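Local coordinates for protein Hpr(Ser) kinase (Coxiella burnetii, PDB 3TQF) that probably uses ATP to phosphorylate the carrier protein HPr on a serine and probably also removes that phosphate, at residues 12-17 and 34-39; 97-102 and 146-151. One frame throughout, in Å; residues are numbered along the deposited sequence.

Contact 1 (12-17 and 34-39); sequences LVIDKM and LALIDR
Leu36 rests its CD1 methyl over the shallow groove between two side chains of strand 10-14, Leu12 and Ile14. The CD1 atoms of Leu12 and Leu36 lie 3.6 Å apart, while Ile14 CD1 forms the other side of the groove at 3.9 Å from Leu36 CD1. The two walls are themselves separated by 4.5 Å from Leu12 CD1 to Ile14 CD1, a gap that one methyl can nest over. In both pairs the side chains cross at about a right angle, which keeps each meeting local to the branch ends.

The fit also works in reverse. On helix 29-38, Leu36 CD1 and Ile37 CD1 stand 7.1 Å apart, and the forked end of Leu12 straddles the space in front of them. Leu12 CD1 faces Leu36, and Leu12 CD2 meets Ile37 CD1 at 4.1 Å. Ile14 starts out oblique to the helix, yet CG1 lies beside the backbone N and the chain then runs extended to CD1 (chi2 174°), which carries the methyl across to Leu36. All four residues are buried, and apolar packing accounts for the whole contact, bridging axes that approach to 9.9 Å.

Just beyond Ile14 the strand reverses through a type I' turn to Met17, closed by mutual backbone bonds (Ile14 N to Met17 O, Met17 N to Ile14 O), as in a tight two-residue beta-hairpin. The returning strand 17-23 leads towards helix 29-38 through a sequence consistent with a P-loop (Walker A), so Leu12 and Ile14 probably pack beneath the helix of the nucleotide-binding motif. Strand 42-45 flanks strand 10-14 on its other edge, with Leu43 against Ile37; helix 80-84 adds Val80 and Phe84, and Pro142 of helix 141-165 lies against Ala35.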
ATOM      1  N   LEU A  12       6.636  17.633  -5.654  1.00 32.94           N
ATOM      2  CA  LEU A  12       5.424  17.041  -6.208  1.00 32.81           C
ATOM      3  C   LEU A  12       4.270  18.027  -6.066  1.00 33.22           C
ATOM      4  O   LEU A  12       4.269  18.862  -5.159  1.00 32.95           O
ATOM      5  CB  LEU A  12       5.085  15.753  -5.457  1.00 31.78           C
ATOM      6  CG  LEU A  12       6.189  14.692  -5.382  1.00 31.75           C
ATOM      7  CD1 LEU A  12       6.125  13.932  -4.084  1.00 31.05           C
ATOM      8  CD2 LEU A  12       6.098  13.744  -6.567  1.00 32.98           C
ATOM      9  N   VAL A  13       3.294  17.934  -6.966  1.00 33.98           N
ATOM     10  CA  VAL A  13       2.039  18.644  -6.791  1.00 34.50           C
ATOM     11  C   VAL A  13       1.041  17.656  -6.198  1.00 33.98           C
ATOM     12  O   VAL A  13       0.773  16.610  -6.796  1.00 34.13           O
ATOM     13  CB  VAL A  13       1.511  19.225  -8.111  1.00 36.21           C
ATOM     14  CG1 VAL A  13       0.196  19.964  -7.877  1.00 36.73           C
ATOM     15  CG2 VAL A  13       2.544  20.161  -8.726  1.00 36.87           C
ATOM     16  N   ILE A  14       0.528  17.981  -5.009  1.00 33.51           N
ATOM     17  CA  ILE A  14      -0.419  17.142  -4.288  1.00 33.23           C
ATOM     18  C   ILE A  14      -1.601  17.981  -3.833  1.00 34.31           C
ATOM     19  O   ILE A  14      -1.441  18.895  -3.030  1.00 34.18           O
ATOM     20  CB  ILE A  14       0.207  16.525  -3.034  1.00 32.22           C
ATOM     21  CG1 ILE A  14       1.495  15.769  -3.377  1.00 31.91           C
ATOM     22  CG2 ILE A  14      -0.790  15.599  -2.357  1.00 32.15           C
ATOM     23  CD1 ILE A  14       2.255  15.252  -2.151  1.00 30.86           C
ATOM     24  N   ASP A  15      -2.786  17.659  -4.348  1.00 35.76           N
ATOM     25  CA  ASP A  15      -4.017  18.377  -4.020  1.00 37.03           C
ATOM     26  C   ASP A  15      -3.844  19.880  -4.236  1.00 37.84           C
ATOM     27  O   ASP A  15      -4.190  20.677  -3.373  1.00 38.56           O
ATOM     28  CB  ASP A  15      -4.436  18.068  -2.573  1.00 36.77           C
ATOM     29  CG  ASP A  15      -5.843  18.553  -2.245  1.00 38.77           C
ATOM     30  OD1 ASP A  15      -6.678  18.664  -3.170  1.00 41.52           O
ATOM     31  OD2 ASP A  15      -6.112  18.825  -1.058  1.00 39.13           O
ATOM     32  N   LYS A  16      -3.291  20.247  -5.389  1.00 38.41           N
ATOM     33  CA  LYS A  16      -3.014  21.651  -5.758  1.00 39.61           C
ATOM     34  C   LYS A  16      -1.820  22.289  -5.020  1.00 38.61           C
ATOM     35  O   LYS A  16      -1.440  23.412  -5.343  1.00 39.64           O
ATOM     36  CB  LYS A  16      -4.253  22.546  -5.578  1.00 41.36           C
ATOM     37  CG  LYS A  16      -5.534  22.061  -6.257  1.00 43.31           C
ATOM     38  CD  LYS A  16      -5.697  22.603  -7.678  1.00 46.60           C
ATOM     39  CE  LYS A  16      -7.144  23.045  -7.974  1.00 49.53           C
ATOM     40  NZ  LYS A  16      -8.176  22.079  -7.493  1.00 49.91           N
HETATM   41  N   MSE A  17      -1.238  21.582  -4.053  1.00 36.87           N
HETATM   42  CA  MSE A  17      -0.127  22.096  -3.256  1.00 36.46           C
HETATM   43  C   MSE A  17       1.219  21.587  -3.773  1.00 35.63           C
HETATM   44  O   MSE A  17       1.457  20.383  -3.827  1.00 34.93           O
HETATM   45  CB  MSE A  17      -0.253  21.639  -1.800  1.00 35.89           C
HETATM   46  CG  MSE A  17      -1.597  21.875  -1.135  1.00 37.35           C
HETATM   47 SE   MSE A  17      -1.716  23.625  -0.326  1.00 40.48          SE
HETATM   48  CE  MSE A  17      -2.250  24.642  -1.901  1.00 41.80           C
ATOM     49  N   LEU A  34       6.806   7.859  -6.506  1.00 32.48           N
ATOM     50  CA  LEU A  34       6.134   6.912  -7.388  1.00 33.49           C
ATOM     51  C   LEU A  34       4.734   6.580  -6.879  1.00 33.23           C
ATOM     52  O   LEU A  34       3.762   6.671  -7.625  1.00 33.70           O
ATOM     53  CB  LEU A  34       6.958   5.622  -7.531  1.00 34.67           C
ATOM     54  CG  LEU A  34       6.524   4.645  -8.638  1.00 36.19           C
ATOM     55  CD1 LEU A  34       6.644   5.283 -10.009  1.00 36.36           C
ATOM     56  CD2 LEU A  34       7.332   3.352  -8.585  1.00 37.05           C
ATOM     57  N   ALA A  35       4.631   6.209  -5.606  1.00 32.83           N
ATOM     58  CA  ALA A  35       3.342   5.859  -5.005  1.00 32.95           C
ATOM     59  C   ALA A  35       2.347   7.020  -5.081  1.00 32.54           C
ATOM     60  O   ALA A  35       1.177   6.815  -5.394  1.00 33.14           O
ATOM     61  CB  ALA A  35       3.528   5.414  -3.569  1.00 32.71           C
ATOM     62  N   LEU A  36       2.819   8.236  -4.812  1.00 31.70           N
ATOM     63  CA  LEU A  36       1.977   9.420  -4.938  1.00 31.47           C
ATOM     64  C   LEU A  36       1.528   9.657  -6.386  1.00 32.58           C
ATOM     65  O   LEU A  36       0.382  10.041  -6.618  1.00 33.18           O
ATOM     66  CB  LEU A  36       2.694  10.650  -4.384  1.00 30.67           C
ATOM     67  CG  LEU A  36       2.812  10.680  -2.855  1.00 29.90           C
ATOM     68  CD1 LEU A  36       3.825  11.716  -2.417  1.00 29.38           C
ATOM     69  CD2 LEU A  36       1.465  10.952  -2.210  1.00 29.46           C
ATOM     70  N   ILE A  37       2.415   9.414  -7.355  1.00 33.23           N
ATOM     71  CA  ILE A  37       2.035   9.495  -8.775  1.00 34.61           C
ATOM     72  C   ILE A  37       0.915   8.493  -9.076  1.00 35.56           C
ATOM     73  O   ILE A  37      -0.019   8.799  -9.811  1.00 36.42           O
ATOM     74  CB  ILE A  37       3.227   9.207  -9.750  1.00 35.55           C
ATOM     75  CG1 ILE A  37       4.413  10.152  -9.517  1.00 34.90           C
ATOM     76  CG2 ILE A  37       2.774   9.322 -11.207  1.00 37.32           C
ATOM     77  CD1 ILE A  37       4.046  11.613  -9.466  1.00 35.31           C
ATOM     78  N   ASP A  38       1.026   7.301  -8.492  1.00 35.58           N
ATOM     79  CA  ASP A  38       0.062   6.216  -8.688  1.00 36.92           C
ATOM     80  C   ASP A  38      -1.300   6.547  -8.087  1.00 36.90           C
ATOM     81  O   ASP A  38      -2.316   6.034  -8.542  1.00 38.29           O
ATOM     82  CB  ASP A  38       0.609   4.916  -8.078  1.00 37.14           C
ATOM     83  CG  ASP A  38      -0.281   3.714  -8.347  1.00 39.08           C
ATOM     84  OD1 ASP A  38      -0.536   3.403  -9.530  1.00 40.82           O
ATOM     85  OD2 ASP A  38      -0.717   3.072  -7.368  1.00 38.96           O
ATOM     86  N   ARG A  39      -1.323   7.414  -7.078  1.00 35.72           N
ATOM     87  CA  ARG A  39      -2.590   7.880  -6.503  1.00 36.00           C
ATOM     88  C   ARG A  39      -3.196   9.054  -7.272  1.00 36.55           C
ATOM     89  O   ARG A  39      -4.227   9.568  -6.873  1.00 37.28           O
ATOM     90  CB  ARG A  39      -2.437   8.286  -5.034  1.00 34.75           C
ATOM     91  CG  ARG A  39      -1.510   7.402  -4.208  1.00 34.32           C
ATOM     92  CD  ARG A  39      -2.150   6.803  -2.978  1.00 34.84           C
ATOM     93  NE  ARG A  39      -3.260   7.571  -2.431  1.00 34.96           N
ATOM     94  CZ  ARG A  39      -4.243   7.029  -1.717  1.00 36.70           C
ATOM     95  NH1 ARG A  39      -4.248   5.726  -1.443  1.00 37.45           N
ATOM     96  NH2 ARG A  39      -5.230   7.790  -1.273  1.00 37.43           N
TER

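Contact 2 (97-102 and 146-151)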
ATOM      1  N   LEU A  97       4.318  23.868   0.657  1.00 34.32           N
ATOM      2  CA  LEU A  97       4.605  23.112   1.863  1.00 33.72           C
ATOM      3  C   LEU A  97       5.921  22.372   1.717  1.00 33.41           C
ATOM      4  O   LEU A  97       6.302  21.974   0.617  1.00 32.90           O
ATOM      5  CB  LEU A  97       3.475  22.115   2.121  1.00 32.77           C
ATOM      6  CG  LEU A  97       3.572  21.155   3.308  1.00 32.27           C
ATOM      7  CD1 LEU A  97       3.410  21.895   4.623  1.00 33.01           C
ATOM      8  CD2 LEU A  97       2.520  20.064   3.167  1.00 31.30           C
ATOM      9  N   SER A  98       6.604  22.193   2.842  1.00 34.00           N
ATOM     10  CA  SER A  98       7.838  21.429   2.906  1.00 33.96           C
ATOM     11  C   SER A  98       7.678  20.354   3.970  1.00 33.53           C
ATOM     12  O   SER A  98       7.521  20.671   5.139  1.00 34.77           O
ATOM     13  CB  SER A  98       8.994  22.358   3.263  1.00 35.66           C
ATOM     14  OG  SER A  98      10.125  21.632   3.713  1.00 36.64           O
ATOM     15  N   ILE A  99       7.697  19.090   3.569  1.00 32.36           N
ATOM     16  CA  ILE A  99       7.618  17.985   4.520  1.00 32.21           C
ATOM     17  C   ILE A  99       8.992  17.357   4.688  1.00 32.95           C
ATOM     18  O   ILE A  99       9.664  17.036   3.713  1.00 32.41           O
ATOM     19  CB  ILE A  99       6.618  16.903   4.076  1.00 31.07           C
ATOM     20  CG1 ILE A  99       5.208  17.484   3.970  1.00 30.41           C
ATOM     21  CG2 ILE A  99       6.620  15.740   5.060  1.00 31.10           C
ATOM     22  CD1 ILE A  99       4.217  16.536   3.352  1.00 29.59           C
ATOM     23  N   SER A 100       9.396  17.191   5.941  1.00 34.51           N
ATOM     24  CA  SER A 100      10.685  16.614   6.286  1.00 35.79           C
ATOM     25  C   SER A 100      10.443  15.280   6.982  1.00 36.08           C
ATOM     26  O   SER A 100       9.965  15.252   8.115  1.00 36.92           O
ATOM     27  CB  SER A 100      11.447  17.569   7.201  1.00 37.70           C
ATOM     28  OG  SER A 100      12.756  17.100   7.445  1.00 39.54           O
ATOM     29  N   LEU A 101      10.758  14.183   6.292  1.00 35.67           N
ATOM     30  CA  LEU A 101      10.536  12.835   6.813  1.00 36.05           C
ATOM     31  C   LEU A 101      11.613  12.499   7.821  1.00 38.58           C
ATOM     32  O   LEU A 101      12.790  12.493   7.482  1.00 39.53           O
ATOM     33  CB  LEU A 101      10.563  11.806   5.685  1.00 35.01           C
ATOM     34  CG  LEU A 101       9.521  11.946   4.571  1.00 32.71           C
ATOM     35  CD1 LEU A 101       9.804  10.935   3.482  1.00 31.39           C
ATOM     36  CD2 LEU A 101       8.108  11.780   5.110  1.00 31.72           C
ATOM     37  N   VAL A 102      11.203  12.213   9.053  1.00 40.33           N
ATOM     38  CA  VAL A 102      12.124  12.011  10.166  1.00 43.31           C
ATOM     39  C   VAL A 102      11.940  10.628  10.766  1.00 44.91           C
ATOM     40  O   VAL A 102      10.824  10.118  10.817  1.00 44.24           O
ATOM     41  CB  VAL A 102      11.880  13.056  11.271  1.00 44.66           C
ATOM     42  CG1 VAL A 102      12.798  12.814  12.464  1.00 47.62           C
ATOM     43  CG2 VAL A 102      12.073  14.458  10.718  1.00 43.95           C
ATOM     44  N   GLU A 146      -0.464  12.074   1.648  1.00 30.89           N
ATOM     45  CA  GLU A 146      -1.591  12.672   0.926  1.00 31.18           C
ATOM     46  C   GLU A 146      -2.585  13.299   1.893  1.00 31.59           C
ATOM     47  O   GLU A 146      -3.087  14.390   1.653  1.00 31.81           O
ATOM     48  CB  GLU A 146      -2.303  11.626   0.060  1.00 31.84           C
ATOM     49  CG  GLU A 146      -3.591  12.125  -0.591  1.00 33.15           C
ATOM     50  CD  GLU A 146      -4.321  11.035  -1.333  1.00 34.68           C
ATOM     51  OE1 GLU A 146      -3.935  10.720  -2.474  1.00 35.74           O
ATOM     52  OE2 GLU A 146      -5.287  10.486  -0.775  1.00 36.22           O
ATOM     53  N   THR A 147      -2.866  12.596   2.982  1.00 32.18           N
ATOM     54  CA  THR A 147      -3.799  13.076   4.001  1.00 33.10           C
ATOM     55  C   THR A 147      -3.233  14.289   4.741  1.00 33.06           C
ATOM     56  O   THR A 147      -3.961  15.238   5.029  1.00 33.82           O
ATOM     57  CB  THR A 147      -4.139  11.964   5.005  1.00 33.98           C
ATOM     58  OG1 THR A 147      -4.593  10.808   4.290  1.00 34.06           O
ATOM     59  CG2 THR A 147      -5.226  12.412   5.961  1.00 35.53           C
ATOM     60  N   LEU A 148      -1.934  14.252   5.034  1.00 32.37           N
ATOM     61  CA  LEU A 148      -1.244  15.372   5.670  1.00 32.41           C
ATOM     62  C   LEU A 148      -1.337  16.636   4.827  1.00 32.37           C
ATOM     63  O   LEU A 148      -1.512  17.731   5.364  1.00 33.40           O
ATOM     64  CB  LEU A 148       0.228  15.033   5.878  1.00 31.83           C
ATOM     65  CG  LEU A 148       1.055  16.021   6.694  1.00 32.00           C
ATOM     66  CD1 LEU A 148       0.728  15.904   8.175  1.00 32.78           C
ATOM     67  CD2 LEU A 148       2.530  15.773   6.449  1.00 31.30           C
ATOM     68  N   VAL A 149      -1.208  16.478   3.510  1.00 31.74           N
ATOM     69  CA  VAL A 149      -1.195  17.612   2.584  1.00 31.80           C
ATOM     70  C   VAL A 149      -2.588  18.190   2.412  1.00 32.84           C
ATOM     71  O   VAL A 149      -2.752  19.400   2.370  1.00 33.74           O
ATOM     72  CB  VAL A 149      -0.617  17.218   1.201  1.00 31.11           C
ATOM     73  CG1 VAL A 149      -0.772  18.352   0.200  1.00 31.44           C
ATOM     74  CG2 VAL A 149       0.849  16.824   1.329  1.00 30.19           C
ATOM     75  N   ARG A 150      -3.590  17.322   2.315  1.00 33.46           N
ATOM     76  CA  ARG A 150      -4.984  17.759   2.178  1.00 34.79           C
ATOM     77  C   ARG A 150      -5.452  18.492   3.430  1.00 36.20           C
ATOM     78  O   ARG A 150      -6.186  19.472   3.339  1.00 37.66           O
ATOM     79  CB  ARG A 150      -5.899  16.566   1.888  1.00 35.01           C
ATOM     80  CG  ARG A 150      -5.640  15.915   0.533  1.00 34.38           C
ATOM     81  CD  ARG A 150      -6.407  14.629   0.381  1.00 34.73           C
ATOM     82  NE  ARG A 150      -7.842  14.880   0.299  1.00 36.19           N
ATOM     83  CZ  ARG A 150      -8.791  14.011   0.632  1.00 37.01           C
ATOM     84  NH1 ARG A 150      -8.485  12.800   1.087  1.00 37.11           N
ATOM     85  NH2 ARG A 150     -10.062  14.361   0.515  1.00 38.72           N
ATOM     86  N   ASN A 151      -5.020  18.012   4.592  1.00 36.56           N
ATOM     87  CA  ASN A 151      -5.292  18.690   5.859  1.00 38.13           C
ATOM     88  C   ASN A 151      -4.640  20.054   5.904  1.00 38.55           C
ATOM     89  O   ASN A 151      -5.224  21.009   6.418  1.00 40.14           O
ATOM     90  CB  ASN A 151      -4.805  17.858   7.058  1.00 38.42           C
ATOM     91  CG  ASN A 151      -5.919  17.068   7.718  1.00 39.60           C
ATOM     92  OD1 ASN A 151      -6.946  16.787   7.109  1.00 40.17           O
ATOM     93  ND2 ASN A 151      -5.718  16.714   8.976  1.00 40.86           N
TER
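Ile99 lays its CD1 methyl over the groove between Leu148 and Val149, successive residues on one turn of helix 141-165. The approach to Leu148 is tip to tip: Ile99 CD1 meets Leu148 CD2 at 3.6 Å, and the same leucine methyl also reaches back along the isoleucine to CG1 of Ile99 at 4.0 Å. Val149 is met at a slant, with its CG2 lying 3.9 Å from Ile99 CD1. Leu148 CD2 and Val149 CG2 are 5.5 Å apart, and the isoleucine methyl touches both while staying above the line joining them.

Val149 CG2 occupies a hollow of its own, over the strand, where Leu97 forms the second wall; the distance from Leu97 CD2 to Val149 CG2 is 4.1 Å. Leu148 reaches the sheet because its CG is anti to the backbone N (chi1 -172°), while in Val149 it is CG1 that takes that position, leaving CG2 beside the backbone N to face the strand.

This is a helix laid on a beta-sheet within the HPr kinase C-terminal domain. The segment axes run at 146°, closer to antiparallel than to perpendicular, and approach to 10.7 Å, with aliphatic side chains filling the space between backbones. Strand alternation sorts the residues: Leu97 and Ile99 turn to the helix, whereas Ser98 and Ser100 lie on the reverse face, where Ser98 OG makes a weak hydrogen bond to Glu121.

The same apolar layer extends through Ile145, which touches Ile99, and Ile131 of strand 126-134, which touches both Leu97 and Leu148. The helix also borders the third subunit: Arg150 NH2 donates to Leu83 O of that chain, and Leu148 packs on its Gly74.

In the fold
Contact 1 is complete along the chain before contact 2 opens; their centres lie 11 Å apart, and both pack helices on the same mixed sheet. Their strands, 10-14 and 92-102, are separated in the sheet by strand 17-23, which pairs with both. Arg39, just after helix 29-38, forms a salt bridge from its NH2 to Glu146 OE2 of helix 141-165 at 2.7 Å. Packing continues between the contacts, since Val149 CG1 lies near Ile14 O and Met17 CG, and Asp15 leans on Arg150. The helix that follows the probable P-loop and the long C-terminal helix thus belong to one continuous core. Both regions also meet neighbouring subunits, through Asp38 at the end of the first helix, Arg39 just after it, and Arg150 from the second.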